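Long-range contacts in nitrogenase molybdenum-iron protein beta chain (Clostridium pasteurianum, PDB 4WES), which forms, together with the alpha chain, the molybdenum-iron component of nitrogenase, which reduces dinitrogen to ammonia and holds an [8Fe-7S] cluster: residues Ile172-Gly177 / Leu239-Tyr244; Thr263-Ile268 / Glu323-Ser328. One frame throughout, in Å; residues are numbered along the deposited sequence. Where two conformers were deposited one is given.

Contact 1 joins two adjacent strands in the middle of a parallel sheet, 172-175 and 237-241; contact 2 leaves the next strand, 261-264, and reaches helix 321-333, which belongs with a second parallel sheet. Their centres lie about 11 Å apart, and contact 1 closes along the chain before contact 2 opens, with helix 243-257 bridging strands 237-241 and 261-264. The two contacts touch directly through two probable hydrogen bonds: Leu264 N lies 2.9 Å from Ser240 O, and Gly242 N lies 2.8 Å from Leu264 O. Contact 1 builds the sheet from within, and contact 2 carries its edge strand across to the sheet-and-helix layer of the next Rossmann-like domain.

Contact 1 of 2, residues Ile172-Gly177 / Leu239-Tyr244; sequences INVIPG and LSLGSY
Peptide groups are the flat elements here, and N-H...O bonds link those of Asn173 and Ile175 to those of Leu239 and Leu241 across two parallel strands. One face of the sheet bears Val174 and Leu239, the other Ile175 and Ser240. Leu239 N gives a hydrogen bond to Asn173 O (2.8 Å). Next, Ile175 N reaches Leu239 O at 3.0 Å, and Leu241 N reaches Ile175 O at 3.0 Å. Leu239 thus brackets Val174, and Ile175 brackets Ser240, the classic parallel register.

On the face of Val174 and Leu239, the CG2 branch of Val174, anti to its backbone nitrogen, slants across Leu241 and meets CD1 at 3.8 Å. Ile172 touches Leu239 in much the same manner, its CG2 lying 4.0 Å from Leu239 CG. Helices 181-193 and 270-284 pack on these side chains through Phe191, Phe276 and Leu280. Across the sheet, Ser240 OG is hydrogen-bonded to Asp247, while the amide end of Asn173 is held by Ser235, Thr232 and Thr238.

Beyond Ile175 the direct pairing gives way to water. One molecule donates to both Pro176 O and Leu241 O, 2.8 Å in each case, and so bridges the two carbonyls. Gly177 lies just past the first strand with a positive phi of 79°, its CA 3.6 Å from Leu241 O, and Gly242 takes the N-cap position of helix 243-257.

The chemistry is that of a buried parallel ladder: three direct bonds pair the two strands, and other backbone groups pair with strands 198-200 and 261-264 on the outer sides. Past the last direct bond the water takes over, and Ser246 OG gives Leu241 O a second partner. The hydrocarbon branches pack on each other, on the two helices and on Leu264.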
# COMPACT_ATOMS: atom_id res chain seq x y z
N ILE B 172 2.55 -2.01 -36.87
CA ILE B 172 1.75 -0.90 -36.40
C ILE B 172 2.66 -0.03 -35.50
O ILE B 172 3.33 -0.54 -34.62
CB ILE B 172 0.54 -1.40 -35.58
CG1 ILE B 172 -0.43 -2.12 -36.52
CG2 ILE B 172 -0.16 -0.25 -34.85
CD1 ILE B 172 -1.63 -2.72 -35.85
N ASN B 173 2.70 1.28 -35.77
CA ASN B 173 3.39 2.21 -34.87
C ASN B 173 2.49 2.45 -33.64
O ASN B 173 1.27 2.59 -33.81
CB ASN B 173 3.65 3.54 -35.52
CG ASN B 173 4.50 3.45 -36.76
OD1 ASN B 173 5.43 2.66 -36.82
ND2 ASN B 173 4.17 4.28 -37.74
N VAL B 174 3.07 2.55 -32.46
CA VAL B 174 2.33 2.97 -31.29
C VAL B 174 3.08 4.09 -30.60
O VAL B 174 4.24 3.92 -30.23
CB VAL B 174 1.97 1.79 -30.35
CG1 VAL B 174 3.19 0.99 -29.92
CG2 VAL B 174 1.16 2.28 -29.16
N ILE B 175 2.40 5.22 -30.45
CA ILE B 175 2.93 6.33 -29.68
C ILE B 175 2.18 6.27 -28.35
O ILE B 175 0.97 6.45 -28.32
CB ILE B 175 2.73 7.69 -30.38
CG1 ILE B 175 3.38 7.69 -31.77
CG2 ILE B 175 3.27 8.80 -29.52
CD1 ILE B 175 3.01 8.90 -32.62
N PRO B 176 2.89 5.93 -27.25
CA PRO B 176 2.21 5.54 -26.03
C PRO B 176 1.77 6.70 -25.14
O PRO B 176 1.19 6.48 -24.09
CB PRO B 176 3.26 4.68 -25.33
CG PRO B 176 4.54 5.34 -25.71
CD PRO B 176 4.34 5.69 -27.17
N GLY B 177 2.13 7.92 -25.52
CA GLY B 177 1.87 9.08 -24.73
C GLY B 177 2.84 9.26 -23.58
O GLY B 177 3.85 8.56 -23.45
N LEU B 239 -1.14 3.98 -33.97
CA LEU B 239 -2.08 4.19 -32.86
C LEU B 239 -1.52 5.28 -31.96
O LEU B 239 -0.39 5.17 -31.45
CB LEU B 239 -2.28 2.90 -32.07
CG LEU B 239 -2.94 1.76 -32.85
CD1 LEU B 239 -3.19 0.54 -31.99
CD2 LEU B 239 -4.24 2.22 -33.51
N SER B 240 -2.31 6.34 -31.81
CA SER B 240 -1.94 7.49 -30.96
C SER B 240 -2.66 7.32 -29.63
O SER B 240 -3.88 7.45 -29.58
CB SER B 240 -2.43 8.76 -31.68
OG SER B 240 -2.17 9.87 -30.86
N LEU B 241 -1.92 6.99 -28.57
CA LEU B 241 -2.54 6.75 -27.28
C LEU B 241 -2.46 8.02 -26.46
O LEU B 241 -1.37 8.42 -26.03
CB LEU B 241 -1.86 5.63 -26.53
CG LEU B 241 -1.73 4.28 -27.25
CD1 LEU B 241 -1.21 3.20 -26.33
CD2 LEU B 241 -3.00 3.81 -27.92
N GLY B 242 -3.61 8.66 -26.26
CA GLY B 242 -3.65 9.92 -25.52
C GLY B 242 -3.46 11.07 -26.50
O GLY B 242 -2.36 11.37 -26.90
N SER B 243 -4.55 11.76 -26.84
CA SER B 243 -4.47 12.78 -27.88
C SER B 243 -3.52 13.93 -27.55
O SER B 243 -2.84 14.43 -28.45
CB SER B 243 -5.85 13.30 -28.24
OG SER B 243 -6.42 14.01 -27.15
N TYR B 244 -3.48 14.35 -26.29
CA TYR B 244 -2.63 15.48 -25.96
C TYR B 244 -1.16 15.17 -26.23
O TYR B 244 -0.43 16.00 -26.79
CB TYR B 244 -2.80 15.92 -24.51
CG TYR B 244 -4.04 16.73 -24.20
CD1 TYR B 244 -5.29 16.14 -24.16
CD2 TYR B 244 -3.93 18.07 -23.85
CE1 TYR B 244 -6.42 16.86 -23.80
CE2 TYR B 244 -5.05 18.80 -23.46
CZ TYR B 244 -6.29 18.20 -23.44
OH TYR B 244 -7.40 18.91 -23.03
O HOH W 1 -1.12 7.95 -23.33

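Contact 2 of 2, residues Thr263-Ile268 / Glu323-Ser328; sequences TLRTPI and EIIALS
Glu323 begins the helical side with its backbone: its carbonyl O lies 3.9 Å from Ile268 CD1, while the carboxylate leads away to Asp320 N and, as a salt bridge, to Lys424. Two residues on, Ile325 lays its CG2 methyl over one face of the Arg265 guanidinium, 3.6 Å from Arg265 NE. The arginine chain is extended from CG to NE and meets the isoleucine at about a right angle, and its NH2 goes on to a salt bridge with Glu353, so a methyl covers one face of the guanidinium while a carboxylate engages its end.

Ala326 fits closest of all. Its methyl CB comes within 3.2 Å of Thr266 O and 3.8 Å of Ile268 CB, the small side chain letting the loop settle against the helix. Leu327 closes the series, its CD1 reaching Ile268 CG2 at 4.3 Å, with Phe409 touching both side chains.

The loop presents Thr266 and Ile268 together because Pro267 centres an inverse gamma turn, closed by Ile268 N bonding to Thr266 O (2.8 Å).

Helix 321-333 is the crossover between strands 314-318 and 337-343 in a beta-alpha-beta unit, and the loop leaves the C-terminal end of strand 261-264; the arrangement is an interface between neighbouring Rossmann-like domains, as in nitrogenase component 1 subunits.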
# COMPACT_ATOMS: atom_id res chain seq x y z
N THR B 263 -6.71 7.62 -33.11
CA THR B 263 -6.52 8.14 -31.78
C THR B 263 -7.33 7.30 -30.80
O THR B 263 -8.49 7.00 -31.05
CB THR B 263 -6.98 9.60 -31.73
OG1 THR B 263 -6.19 10.37 -32.63
CG2 THR B 263 -6.84 10.18 -30.30
N LEU B 264 -6.71 6.96 -29.67
CA LEU B 264 -7.31 6.16 -28.61
C LEU B 264 -7.05 6.85 -27.29
O LEU B 264 -6.09 7.62 -27.14
CB LEU B 264 -6.69 4.77 -28.57
CG LEU B 264 -6.95 3.88 -29.79
CD1 LEU B 264 -6.01 2.68 -29.79
CD2 LEU B 264 -8.41 3.44 -29.84
N ARG B 265 -7.91 6.60 -26.31
CA ARG B 265 -7.61 7.01 -24.96
C ARG B 265 -6.41 6.22 -24.41
O ARG B 265 -6.18 5.05 -24.78
CB ARG B 265 -8.79 6.71 -24.09
CG ARG B 265 -9.83 7.73 -24.19
CD ARG B 265 -10.91 7.50 -23.12
NE ARG B 265 -11.79 8.59 -23.28
CZ ARG B 265 -13.00 8.67 -22.80
NH1 ARG B 265 -13.52 7.66 -22.14
NH2 ARG B 265 -13.69 9.76 -23.03
N THR B 266 -5.68 6.85 -23.52
CA THR B 266 -4.73 6.09 -22.72
C THR B 266 -5.45 4.88 -22.14
O THR B 266 -6.52 5.07 -21.56
CB THR B 266 -4.17 6.96 -21.59
OG1 THR B 266 -3.60 8.15 -22.14
CG2 THR B 266 -3.15 6.22 -20.80
N PRO B 267 -4.89 3.66 -22.27
CA PRO B 267 -5.70 2.50 -21.92
C PRO B 267 -5.66 2.23 -20.42
O PRO B 267 -4.90 1.36 -19.96
CB PRO B 267 -5.09 1.35 -22.77
CG PRO B 267 -3.68 1.80 -23.01
CD PRO B 267 -3.79 3.31 -23.19
N ILE B 268 -6.46 2.98 -19.67
CA ILE B 268 -6.67 2.80 -18.23
C ILE B 268 -8.10 2.42 -18.00
O ILE B 268 -9.02 3.14 -18.44
CB ILE B 268 -6.29 4.08 -17.44
CG1 ILE B 268 -4.82 4.44 -17.64
CG2 ILE B 268 -6.63 3.90 -15.96
CD1 ILE B 268 -4.43 5.79 -17.08
N GLU B 323 -4.18 10.87 -19.09
CA GLU B 323 -4.29 9.91 -18.00
C GLU B 323 -5.51 10.17 -17.13
O GLU B 323 -6.17 9.24 -16.68
CB GLU B 323 -2.98 9.95 -17.12
CG GLU B 323 -2.77 11.26 -16.34
CD GLU B 323 -1.46 11.45 -15.51
OE1 GLU B 323 -0.59 10.52 -15.69
OE2 GLU B 323 -1.38 12.46 -14.60
N ILE B 324 -5.82 11.45 -16.89
CA ILE B 324 -6.95 11.77 -16.01
C ILE B 324 -8.30 11.57 -16.72
O ILE B 324 -9.26 11.18 -16.08
CB ILE B 324 -6.80 13.18 -15.41
CG1 ILE B 324 -5.58 13.26 -14.49
CG2 ILE B 324 -8.05 13.61 -14.67
CD1 ILE B 324 -5.64 12.35 -13.26
N ILE B 325 -8.37 11.79 -18.04
CA ILE B 325 -9.58 11.43 -18.74
C ILE B 325 -9.87 9.94 -18.56
O ILE B 325 -10.98 9.55 -18.24
CB ILE B 325 -9.47 11.81 -20.23
CG1 ILE B 325 -9.52 13.34 -20.41
CG2 ILE B 325 -10.57 11.13 -21.07
CD1 ILE B 325 -9.02 13.79 -21.76
N ALA B 326 -8.87 9.10 -18.85
CA ALA B 326 -9.10 7.66 -18.79
C ALA B 326 -9.34 7.18 -17.34
O ALA B 326 -10.22 6.35 -17.10
CB ALA B 326 -7.93 6.94 -19.42
N LEU B 327 -8.58 7.72 -16.38
CA LEU B 327 -8.78 7.33 -14.98
C LEU B 327 -10.16 7.76 -14.52
O LEU B 327 -10.80 7.02 -13.75
CB LEU B 327 -7.68 7.88 -14.09
CG LEU B 327 -7.81 7.56 -12.61
CD1 LEU B 327 -7.81 6.06 -12.39
CD2 LEU B 327 -6.69 8.23 -11.84
N SER B 328 -10.62 8.94 -14.91
CA SER B 328 -11.96 9.37 -14.52
C SER B 328 -13.02 8.42 -15.03
O SER B 328 -13.98 8.09 -14.32
CB SER B 328 -12.22 10.79 -15.03
OG SER B 328 -11.40 11.75 -14.36